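Local coordinates for mRNA interferase toxin YafQ (Escherichia coli, PDB 4MMG), which cleaves mRNA on the ribosome within lysine codons as the toxin of a type II toxin-antitoxin pair, halting translation elongation and driving bacterial stasis, at residues I9-Y15 with L81-T87; K27-L32 with V67-L73; L46-D52 with R63-V67. The protein carries 1 engineered substitution. One frame throughout, in Å; residues are numbered along the deposited sequence.

Interaction 1 of 3, residues I9-Y15 with L81-T87; sequences IEYSGQY and LLRFERT. With SO4 (sulfate ion), chain E.
With CG anti to the backbone N (chi1 177°) and the chain straight from there to NE (chi2 174°, chi3 -177°), R83 holds its guanidinium slantwise across E10. There NH1 of R83 donates to OE1 of E10 at 2.9 Å, in the guanidinium plane but on the anti side of the carboxylate and out of its plane, the two groups being nearly perpendicular. The same guanidinium gives NE to the syn lone pair of OE1 of E85, and its NH2 bonds O2 of a sulfate at 2.8 Å. Around this network strands 8-11 and 81-88 pair in parallel: E10 N donates to L82 O at 2.7 Å, F84 N returns a bond to E10 O, and S12 N donates to F84 O. S12, just past the strand, N-caps helix 13-24; its OG accepts from Y15 N and donates to E85 O at 2.7 Å. On the other face of the sheet, CB of F84 sits 3.6 Å above the centroid of the Y15 ring in a CH-pi contact, while the Y11 ring lies nearly parallel to that of F84 but slid aside, with CE2 of Y11 3.4 Å from CD2 of F84. Three acceptors thus hold the R83 guanidinium. OE2 of E85 stands 2.7 Å from sulfate O2, so an acid there probably holds a proton; the sulfate, probably from crystallisation liquor, implies that R83 can hold an anion.

Interaction 2 of 3, residues K27-L32 with V67-L73; sequences KDMNKL and VEPDWIL
The indole of W71 lies between two side chains that approach its opposite faces. K27 runs over one of them, sliding past the tryptophan in the opposite direction: its CB stands 3.9 Å from the centroid of the six-membered ring in a CH-pi contact, and its CE comes down 3.4 Å above the indole plane, toward the rim. The bends in the lysine at chi2 and chi3 (-58° and -61°) keep the chain low over the ring and bring NZ to E68. CG1 of V67 lies over the other face, also toward the rim, and touches CB of K31 at 3.6 Å. At the edge, near the ring plane, comes the carbonyl of D28, with O 3.3 Å from CZ3 of W71; that oxygen also accepts from K31 N in the first turn of helix 29-40. L32 crosses the indole at about a right angle, its CB 3.6 Å from CZ2 of W71, and SD of M29 makes an oblique Met-aromatic contact at CH2.

The extended chain of E68 places its carboxylate between two lysines. OE1 takes a hydrogen bond from NZ of K27 at 2.8 Å, on the syn side but tilted out of plane, and OE2 has a long salt bridge with NZ of K31, which a water reinforces by accepting from that lysine and donating weakly to OE2. The acid probably stays ionised between these positive charges.

W71 O accepts from both V67 N and E68 N, and both residues face W71: this is a classic beta bulge, here at the turn between strands 63-66 and 71-77, where the RelE-family sheet meets the start of helix 29-40.

Interaction 3 of 3, residues L46-D52 with R63-V67; sequences LPAVYKD and RDAHV
D52 receives R63 side-on: NE and NH2 each donate to the single oxygen OD2 at 2.9 Å, both in the guanidinium plane and both from the same face of the carboxylate. NE arrives on the syn side, whereas NH2 comes from farther above the plane. The bend of R63 at chi3 (67°) turns the guanidinium across the aspartate, and the other carboxylate oxygen, OD1, is held by the hydroxyl of Y75 on strand 71-77. Further along, H66 N donates to Y50 O at 2.8 Å, tying the 3-10 turn 48-50 to strand 63-66. The Y50 ring presents its edge to the carbonyl of H66, with CD1 of Y50 3.3 Å from O of H66. One water joins V49 O to that same carbonyl oxygen. A second lies 2.6 Å from ND1 of H66, in the plane of the imidazole, and near K51 O and OD1 of D64. Beyond this shell, the H66 side chain is close to Q90, the engineered residue at the inferred proton-donor position, and to another sulfate. The backbone bond fixes the main chain at H66, and the water at ND1 would help set the turn of an imidazole that borders the probable active site.

The three contacts work on one mixed sheet with different chemistry. Interaction 1 joins the edge strand 8-11 to strand 81-88, with charges on one face and aromatic rings on the other. Interaction 2 sets the start of helix 29-40 against the bulged entry to strand 71-77, packing a buried tryptophan mostly among aliphatic groups, with a cluster of charges beside it. Interaction 3 fastens a loop to strand 63-66 mainly through polar groups and water. Each is only partly buried. Interactions 1 and 2 meet where T87 bonds I72 O and Y15 packs on L73; interactions 2 and 3 share V67 and adjoin through the L73 to A65 backbone bond, whereas 1 and 3 do not touch.

Interaction 1 of 3, residues I9-Y15 with L81-T87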
loop_
_atom_site.group_PDB
_atom_site.type_symbol
_atom_site.label_atom_id
_atom_site.label_comp_id
_atom_site.label_asym_id
_atom_site.label_seq_id
_atom_site.Cartn_x
_atom_site.Cartn_y
_atom_site.Cartn_z
ATOM N N ILE A 9 1.286 13.456 0.570
ATOM C CA ILE A 9 1.661 12.074 0.834
ATOM C C ILE A 9 1.460 11.867 2.311
ATOM O O ILE A 9 1.928 12.676 3.117
ATOM C CB ILE A 9 3.128 11.783 0.499
ATOM C CG1 ILE A 9 3.430 12.103 -0.966
ATOM C CG2 ILE A 9 3.442 10.315 0.768
ATOM C CD1 ILE A 9 4.906 12.050 -1.293
ATOM N N GLU A 10 0.757 10.800 2.677
ATOM C CA GLU A 10 0.480 10.526 4.083
ATOM C C GLU A 10 0.830 9.089 4.444
ATOM O O GLU A 10 0.748 8.183 3.607
ATOM C CB GLU A 10 -0.994 10.779 4.411
ATOM C CG GLU A 10 -1.495 12.158 4.013
ATOM C CD GLU A 10 -2.961 12.364 4.339
ATOM O OE1 GLU A 10 -3.606 11.440 4.887
ATOM O OE2 GLU A 10 -3.474 13.464 4.049
ATOM N N TYR A 11 1.212 8.893 5.702
ATOM C CA TYR A 11 1.499 7.572 6.237
ATOM C C TYR A 11 0.743 7.427 7.540
ATOM O O TYR A 11 0.966 8.205 8.469
ATOM C CB TYR A 11 2.999 7.411 6.508
ATOM C CG TYR A 11 3.875 7.611 5.299
ATOM C CD1 TYR A 11 4.256 8.882 4.891
ATOM C CD2 TYR A 11 4.312 6.528 4.555
ATOM C CE1 TYR A 11 5.051 9.066 3.775
ATOM C CE2 TYR A 11 5.104 6.702 3.442
ATOM C CZ TYR A 11 5.475 7.968 3.060
ATOM O OH TYR A 11 6.267 8.137 1.944
ATOM N N SER A 12 -0.157 6.452 7.637
ATOM C CA SER A 12 -0.842 6.232 8.904
ATOM C C SER A 12 0.169 5.802 9.963
ATOM O O SER A 12 1.248 5.285 9.639
ATOM C CB SER A 12 -1.903 5.152 8.764
ATOM O OG SER A 12 -1.275 3.892 8.664
ATOM N N GLY A 13 -0.172 6.009 11.232
ATOM C CA GLY A 13 0.672 5.522 12.308
ATOM C C GLY A 13 0.870 4.019 12.213
ATOM O O GLY A 13 1.975 3.513 12.413
ATOM N N GLN A 14 -0.197 3.303 11.873
ATOM C CA GLN A 14 -0.100 1.857 11.732
ATOM C C GLN A 14 0.848 1.455 10.600
ATOM O O GLN A 14 1.559 0.457 10.719
ATOM C CB GLN A 14 -1.477 1.234 11.523
ATOM C CG GLN A 14 -1.461 -0.283 11.566
ATOM C CD GLN A 14 -0.979 -0.811 12.903
ATOM O OE1 GLN A 14 -1.408 -0.340 13.960
ATOM N NE2 GLN A 14 -0.071 -1.775 12.869
ATOM N N TYR A 15 0.878 2.237 9.520
ATOM C CA TYR A 15 1.754 1.915 8.393
ATOM C C TYR A 15 3.210 1.839 8.820
ATOM O O TYR A 15 3.942 0.932 8.423
ATOM C CB TYR A 15 1.611 2.929 7.257
ATOM C CG TYR A 15 2.313 2.476 5.998
ATOM C CD1 TYR A 15 1.752 1.497 5.202
ATOM C CD2 TYR A 15 3.539 3.006 5.618
ATOM C CE1 TYR A 15 2.366 1.061 4.062
ATOM C CE2 TYR A 15 4.176 2.569 4.454
ATOM C CZ TYR A 15 3.574 1.587 3.688
ATOM O OH TYR A 15 4.144 1.113 2.523
ATOM N N LEU A 81 -5.065 13.383 -1.946
ATOM C CA LEU A 81 -4.155 12.680 -1.052
ATOM C C LEU A 81 -3.731 11.315 -1.555
ATOM O O LEU A 81 -4.479 10.630 -2.264
ATOM C CB LEU A 81 -4.746 12.575 0.362
ATOM C CG LEU A 81 -5.953 11.685 0.660
ATOM C CD1 LEU A 81 -5.559 10.223 0.872
ATOM C CD2 LEU A 81 -6.686 12.202 1.892
ATOM N N LEU A 82 -2.506 10.945 -1.197
ATOM C CA LEU A 82 -2.068 9.560 -1.284
ATOM C C LEU A 82 -1.731 9.161 0.137
ATOM O O LEU A 82 -0.871 9.775 0.763
ATOM C CB LEU A 82 -0.829 9.435 -2.164
ATOM C CG LEU A 82 -0.005 8.146 -2.044
ATOM C CD1 LEU A 82 -0.813 6.909 -2.432
ATOM C CD2 LEU A 82 1.253 8.250 -2.904
ATOM N N ARG A 83 -2.414 8.151 0.658
ATOM C CA ARG A 83 -2.188 7.732 2.037
ATOM C C ARG A 83 -1.820 6.251 2.105
ATOM O O ARG A 83 -2.601 5.380 1.713
ATOM C CB ARG A 83 -3.424 8.011 2.895
ATOM C CG ARG A 83 -3.308 7.549 4.337
ATOM C CD ARG A 83 -4.524 8.017 5.133
ATOM N NE ARG A 83 -4.433 7.670 6.546
ATOM C CZ ARG A 83 -3.938 8.476 7.484
ATOM N NH1 ARG A 83 -3.484 9.683 7.161
ATOM N NH2 ARG A 83 -3.896 8.074 8.750
ATOM N N PHE A 84 -0.612 5.976 2.584
ATOM C CA PHE A 84 -0.190 4.605 2.837
ATOM C C PHE A 84 -0.782 4.148 4.164
ATOM O O PHE A 84 -0.479 4.714 5.216
ATOM C CB PHE A 84 1.334 4.525 2.819
ATOM C CG PHE A 84 1.921 4.863 1.481
ATOM C CD1 PHE A 84 1.840 3.963 0.434
ATOM C CD2 PHE A 84 2.523 6.089 1.263
ATOM C CE1 PHE A 84 2.366 4.268 -0.808
ATOM C CE2 PHE A 84 3.051 6.412 0.026
ATOM C CZ PHE A 84 2.977 5.494 -1.015
ATOM N N GLU A 85 -1.640 3.132 4.118
ATOM C CA GLU A 85 -2.473 2.786 5.270
ATOM C C GLU A 85 -2.006 1.578 6.075
ATOM O O GLU A 85 -1.864 1.667 7.297
ATOM C CB GLU A 85 -3.927 2.612 4.832
ATOM C CG GLU A 85 -4.903 2.482 5.976
ATOM C CD GLU A 85 -5.044 3.759 6.790
ATOM O OE1 GLU A 85 -4.682 4.851 6.300
ATOM O OE2 GLU A 85 -5.531 3.667 7.945
ATOM N N ARG A 86 -1.813 0.443 5.406
ATOM C CA ARG A 86 -1.298 -0.765 6.049
ATOM C C ARG A 86 -0.477 -1.567 5.060
ATOM O O ARG A 86 -0.653 -1.439 3.844
ATOM C CB ARG A 86 -2.435 -1.660 6.568
ATOM C CG ARG A 86 -3.150 -1.132 7.805
ATOM C CD ARG A 86 -3.535 -2.256 8.751
ATOM N NE ARG A 86 -2.363 -2.940 9.296
ATOM C CZ ARG A 86 -2.420 -4.047 10.030
ATOM N NH1 ARG A 86 -3.589 -4.609 10.298
ATOM N NH2 ARG A 86 -1.304 -4.603 10.475
ATOM N N THR A 87 0.417 -2.396 5.582
ATOM C CA THR A 87 1.071 -3.402 4.756
ATOM C C THR A 87 1.340 -4.667 5.564
ATOM O O THR A 87 1.642 -4.599 6.758
ATOM C CB THR A 87 2.355 -2.856 4.075
ATOM O OG1 THR A 87 2.810 -3.796 3.098
ATOM C CG2 THR A 87 3.464 -2.613 5.086
HETATM S S SO4 E . -6.038 5.992 10.705
HETATM O O1 SO4 E . -6.709 4.735 11.027
HETATM O O2 SO4 E . -5.636 5.996 9.296
HETATM O O3 SO4 E . -4.867 6.135 11.570
HETATM O O4 SO4 E . -6.954 7.104 10.938
#

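Interaction 2 of 3, residues K27-L32 with V67-L73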
loop_
_atom_site.group_PDB
_atom_site.type_symbol
_atom_site.label_atom_id
_atom_site.label_comp_id
_atom_site.label_asym_id
_atom_site.label_seq_id
_atom_site.Cartn_x
_atom_site.Cartn_y
_atom_site.Cartn_z
ATOM N N LYS A 27 11.359 -9.287 4.937
ATOM C CA LYS A 27 10.781 -9.036 3.620
ATOM C C LYS A 27 11.743 -8.210 2.761
ATOM O O LYS A 27 12.569 -7.445 3.283
ATOM C CB LYS A 27 9.431 -8.317 3.737
ATOM C CG LYS A 27 8.387 -9.041 4.590
ATOM C CD LYS A 27 8.094 -10.451 4.082
ATOM C CE LYS A 27 7.539 -10.413 2.682
ATOM N NZ LYS A 27 7.092 -11.762 2.230
ATOM N N ASP A 28 11.630 -8.365 1.448
ATOM C CA ASP A 28 12.437 -7.583 0.512
ATOM C C ASP A 28 11.873 -6.169 0.407
ATOM O O ASP A 28 10.962 -5.900 -0.387
ATOM C CB ASP A 28 12.434 -8.260 -0.857
ATOM C CG ASP A 28 13.321 -7.559 -1.862
ATOM O OD1 ASP A 28 13.816 -6.451 -1.571
ATOM O OD2 ASP A 28 13.514 -8.127 -2.961
ATOM N N MET A 29 12.429 -5.256 1.197
ATOM C CA MET A 29 11.843 -3.931 1.330
ATOM C C MET A 29 11.934 -3.122 0.043
ATOM O O MET A 29 11.107 -2.236 -0.205
ATOM C CB MET A 29 12.462 -3.181 2.514
ATOM C CG MET A 29 12.332 -3.925 3.841
ATOM S SD MET A 29 10.641 -4.383 4.250
ATOM C CE MET A 29 9.903 -2.771 4.535
ATOM N N ASN A 30 12.916 -3.442 -0.794
ATOM C CA ASN A 30 13.013 -2.774 -2.082
ATOM C C ASN A 30 11.759 -2.957 -2.941
ATOM O O ASN A 30 11.395 -2.059 -3.696
ATOM C CB ASN A 30 14.266 -3.218 -2.849
ATOM C CG ASN A 30 15.537 -2.571 -2.319
ATOM O OD1 ASN A 30 15.492 -1.555 -1.632
ATOM N ND2 ASN A 30 16.681 -3.159 -2.651
ATOM N N LYS A 31 11.076 -4.092 -2.805
ATOM C CA LYS A 31 9.859 -4.317 -3.585
ATOM C C LYS A 31 8.740 -3.374 -3.149
ATOM O O LYS A 31 7.991 -2.846 -3.971
ATOM C CB LYS A 31 9.396 -5.770 -3.471
ATOM C CG LYS A 31 10.348 -6.787 -4.089
ATOM C CD LYS A 31 9.693 -8.163 -4.112
ATOM C CE LYS A 31 10.554 -9.195 -4.814
ATOM N NZ LYS A 31 9.806 -10.478 -4.974
ATOM N N LEU A 32 8.629 -3.151 -1.845
ATOM C CA LEU A 32 7.611 -2.241 -1.343
ATOM C C LEU A 32 7.971 -0.806 -1.717
ATOM O O LEU A 32 7.108 -0.021 -2.125
ATOM C CB LEU A 32 7.477 -2.375 0.172
ATOM C CG LEU A 32 6.528 -1.376 0.832
ATOM C CD1 LEU A 32 5.110 -1.587 0.336
ATOM C CD2 LEU A 32 6.606 -1.469 2.347
ATOM N N VAL A 67 2.313 -6.640 -3.338
ATOM C CA VAL A 67 3.765 -6.590 -3.495
ATOM C C VAL A 67 4.269 -7.993 -3.854
ATOM O O VAL A 67 5.166 -8.154 -4.685
ATOM C CB VAL A 67 4.447 -6.070 -2.207
ATOM C CG1 VAL A 67 5.949 -5.866 -2.444
ATOM C CG2 VAL A 67 3.785 -4.780 -1.735
ATOM N N GLU A 68 3.682 -8.994 -3.205
ATOM C CA GLU A 68 3.978 -10.417 -3.423
ATOM C C GLU A 68 2.657 -11.156 -3.201
ATOM O O GLU A 68 1.685 -10.542 -2.772
ATOM C CB GLU A 68 5.027 -10.896 -2.416
ATOM C CG GLU A 68 6.360 -10.194 -2.548
ATOM C CD GLU A 68 7.344 -10.579 -1.466
ATOM O OE1 GLU A 68 6.974 -11.350 -0.543
ATOM O OE2 GLU A 68 8.497 -10.101 -1.545
ATOM N N PRO A 69 2.599 -12.474 -3.489
ATOM C CA PRO A 69 1.290 -13.125 -3.341
ATOM C C PRO A 69 0.664 -12.998 -1.947
ATOM O O PRO A 69 -0.563 -12.928 -1.846
ATOM C CB PRO A 69 1.601 -14.587 -3.662
ATOM C CG PRO A 69 2.699 -14.492 -4.663
ATOM C CD PRO A 69 3.567 -13.356 -4.168
ATOM N N ASP A 70 1.478 -12.958 -0.898
ATOM C CA ASP A 70 0.940 -12.742 0.448
ATOM C C ASP A 70 1.593 -11.546 1.131
ATOM O O ASP A 70 1.847 -11.562 2.337
ATOM C CB ASP A 70 1.070 -14.007 1.307
ATOM C CG ASP A 70 0.244 -13.941 2.592
ATOM O OD1 ASP A 70 -0.850 -13.323 2.583
ATOM O OD2 ASP A 70 0.687 -14.509 3.618
ATOM N N TRP A 71 1.847 -10.497 0.356
ATOM C CA TRP A 71 2.284 -9.226 0.919
ATOM C C TRP A 71 1.510 -8.135 0.210
ATOM O O TRP A 71 1.718 -7.887 -0.982
ATOM C CB TRP A 71 3.781 -9.031 0.714
ATOM C CG TRP A 71 4.356 -7.793 1.364
ATOM C CD1 TRP A 71 3.717 -6.923 2.204
ATOM C CD2 TRP A 71 5.700 -7.309 1.235
ATOM N NE1 TRP A 71 4.586 -5.927 2.609
ATOM C CE2 TRP A 71 5.807 -6.144 2.025
ATOM C CE3 TRP A 71 6.824 -7.751 0.528
ATOM C CZ2 TRP A 71 6.992 -5.414 2.119
ATOM C CZ3 TRP A 71 8.003 -7.020 0.620
ATOM C CH2 TRP A 71 8.077 -5.868 1.412
ATOM N N ILE A 72 0.607 -7.504 0.954
ATOM C CA ILE A 72 -0.350 -6.533 0.436
ATOM C C ILE A 72 0.008 -5.140 0.914
ATOM O O ILE A 72 0.476 -4.975 2.048
ATOM C CB ILE A 72 -1.746 -6.828 1.005
ATOM C CG1 ILE A 72 -2.129 -8.277 0.769
ATOM C CG2 ILE A 72 -2.799 -5.873 0.422
ATOM C CD1 ILE A 72 -2.367 -8.536 -0.628
ATOM N N LEU A 73 -0.229 -4.148 0.059
ATOM C CA LEU A 73 -0.238 -2.745 0.454
ATOM C C LEU A 73 -1.666 -2.229 0.344
ATOM O O LEU A 73 -2.280 -2.336 -0.723
ATOM C CB LEU A 73 0.666 -1.921 -0.455
ATOM C CG LEU A 73 0.521 -0.403 -0.274
ATOM C CD1 LEU A 73 1.058 0.018 1.075
ATOM C CD2 LEU A 73 1.207 0.385 -1.388
HETATM O O HOH W 1 4.232 -11.164 3.741
HETATM O O HOH W 2 9.615 -12.626 -3.199
#

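Interaction 3 of 3, residues L46-D52 with R63-V67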
loop_
_atom_site.group_PDB
_atom_site.type_symbol
_atom_site.label_atom_id
_atom_site.label_comp_id
_atom_site.label_asym_id
_atom_site.label_seq_id
_atom_site.Cartn_x
_atom_site.Cartn_y
_atom_site.Cartn_z
ATOM N N LEU A 46 -0.791 1.646 -12.265
ATOM C CA LEU A 46 0.201 0.645 -11.918
ATOM C C LEU A 46 0.199 -0.486 -12.933
ATOM O O LEU A 46 -0.840 -0.786 -13.545
ATOM C CB LEU A 46 -0.113 0.074 -10.535
ATOM C CG LEU A 46 0.082 1.006 -9.345
ATOM C CD1 LEU A 46 -0.417 0.296 -8.089
ATOM C CD2 LEU A 46 1.553 1.356 -9.205
ATOM N N PRO A 47 1.355 -1.132 -13.111
ATOM C CA PRO A 47 1.359 -2.283 -14.018
ATOM C C PRO A 47 0.556 -3.454 -13.446
ATOM O O PRO A 47 0.310 -3.547 -12.227
ATOM C CB PRO A 47 2.845 -2.625 -14.151
ATOM C CG PRO A 47 3.470 -2.086 -12.900
ATOM C CD PRO A 47 2.683 -0.873 -12.522
ATOM N N ALA A 48 0.153 -4.346 -14.347
ATOM C CA ALA A 48 -0.768 -5.424 -14.028
ATOM C C ALA A 48 -0.265 -6.365 -12.939
ATOM O O ALA A 48 -1.069 -6.952 -12.227
ATOM C CB ALA A 48 -1.108 -6.214 -15.302
ATOM N N VAL A 49 1.054 -6.512 -12.809
ATOM C CA VAL A 49 1.630 -7.459 -11.851
ATOM C C VAL A 49 1.176 -7.174 -10.413
ATOM O O VAL A 49 1.113 -8.086 -9.585
ATOM C CB VAL A 49 3.173 -7.497 -11.948
ATOM C CG1 VAL A 49 3.797 -6.182 -11.491
ATOM C CG2 VAL A 49 3.746 -8.679 -11.172
ATOM N N TYR A 50 0.820 -5.924 -10.121
ATOM C CA TYR A 50 0.371 -5.583 -8.772
ATOM C C TYR A 50 -1.083 -5.955 -8.477
ATOM O O TYR A 50 -1.500 -5.901 -7.322
ATOM C CB TYR A 50 0.592 -4.090 -8.491
ATOM C CG TYR A 50 2.050 -3.687 -8.434
ATOM C CD1 TYR A 50 2.878 -4.169 -7.425
ATOM C CD2 TYR A 50 2.594 -2.814 -9.371
ATOM C CE1 TYR A 50 4.210 -3.810 -7.361
ATOM C CE2 TYR A 50 3.928 -2.448 -9.317
ATOM C CZ TYR A 50 4.726 -2.941 -8.301
ATOM O OH TYR A 50 6.049 -2.566 -8.244
ATOM N N LYS A 51 -1.849 -6.326 -9.502
ATOM C CA LYS A 51 -3.249 -6.723 -9.319
ATOM C C LYS A 51 -4.025 -5.671 -8.530
ATOM O O LYS A 51 -4.859 -5.992 -7.673
ATOM C CB LYS A 51 -3.326 -8.085 -8.620
ATOM C CG LYS A 51 -2.596 -9.205 -9.350
ATOM C CD LYS A 51 -3.325 -9.573 -10.623
ATOM C CE LYS A 51 -2.877 -10.932 -11.137
ATOM N NZ LYS A 51 -3.851 -11.480 -12.124
ATOM N N ASP A 52 -3.746 -4.408 -8.832
ATOM C CA ASP A 52 -4.318 -3.305 -8.083
ATOM C C ASP A 52 -5.835 -3.236 -8.244
ATOM O O ASP A 52 -6.356 -3.344 -9.357
ATOM C CB ASP A 52 -3.686 -1.995 -8.536
ATOM C CG ASP A 52 -4.110 -0.836 -7.689
ATOM O OD1 ASP A 52 -3.713 -0.784 -6.501
ATOM O OD2 ASP A 52 -4.861 0.017 -8.206
ATOM N N ARG A 63 -7.564 0.978 -1.548
ATOM C CA ARG A 63 -7.158 0.077 -2.627
ATOM C C ARG A 63 -6.140 -0.936 -2.109
ATOM O O ARG A 63 -5.520 -0.719 -1.063
ATOM C CB ARG A 63 -6.546 0.847 -3.795
ATOM C CG ARG A 63 -7.440 1.940 -4.356
ATOM C CD ARG A 63 -6.846 2.577 -5.609
ATOM N NE ARG A 63 -6.807 1.645 -6.738
ATOM C CZ ARG A 63 -7.851 1.384 -7.520
ATOM N NH1 ARG A 63 -9.016 1.985 -7.295
ATOM N NH2 ARG A 63 -7.740 0.519 -8.519
ATOM N N ASP A 64 -5.984 -2.021 -2.864
ATOM C CA ASP A 64 -5.186 -3.187 -2.503
ATOM C C ASP A 64 -4.238 -3.465 -3.665
ATOM O O ASP A 64 -4.695 -3.753 -4.780
ATOM C CB ASP A 64 -6.148 -4.382 -2.327
ATOM C CG ASP A 64 -5.458 -5.693 -1.956
ATOM O OD1 ASP A 64 -4.356 -6.020 -2.446
ATOM O OD2 ASP A 64 -6.083 -6.460 -1.191
ATOM N N ALA A 65 -2.930 -3.367 -3.425
ATOM C CA ALA A 65 -1.942 -3.824 -4.410
ATOM C C ALA A 65 -1.102 -4.939 -3.806
ATOM O O ALA A 65 -0.751 -4.884 -2.625
ATOM C CB ALA A 65 -1.047 -2.673 -4.858
ATOM N N HIS A 66 -0.776 -5.952 -4.604
ATOM C CA HIS A 66 0.045 -7.052 -4.114
ATOM C C HIS A 66 1.516 -6.785 -4.394
ATOM O O HIS A 66 1.920 -6.686 -5.558
ATOM C CB HIS A 66 -0.361 -8.369 -4.782
ATOM C CG HIS A 66 -1.502 -9.071 -4.115
ATOM N ND1 HIS A 66 -2.803 -8.612 -4.177
ATOM C CD2 HIS A 66 -1.542 -10.217 -3.392
ATOM C CE1 HIS A 66 -3.592 -9.448 -3.525
ATOM N NE2 HIS A 66 -2.852 -10.425 -3.033
ATOM N N VAL A 67 2.313 -6.640 -3.338
ATOM C CA VAL A 67 3.765 -6.590 -3.495
ATOM C C VAL A 67 4.269 -7.993 -3.854
ATOM O O VAL A 67 5.166 -8.154 -4.685
ATOM C CB VAL A 67 4.447 -6.070 -2.207
ATOM C CG1 VAL A 67 5.949 -5.866 -2.444
ATOM C CG2 VAL A 67 3.785 -4.780 -1.735
HETATM O O HOH W 3 2.678 -8.634 -7.356
HETATM O O HOH W 4 -4.203 -6.710 -5.221
#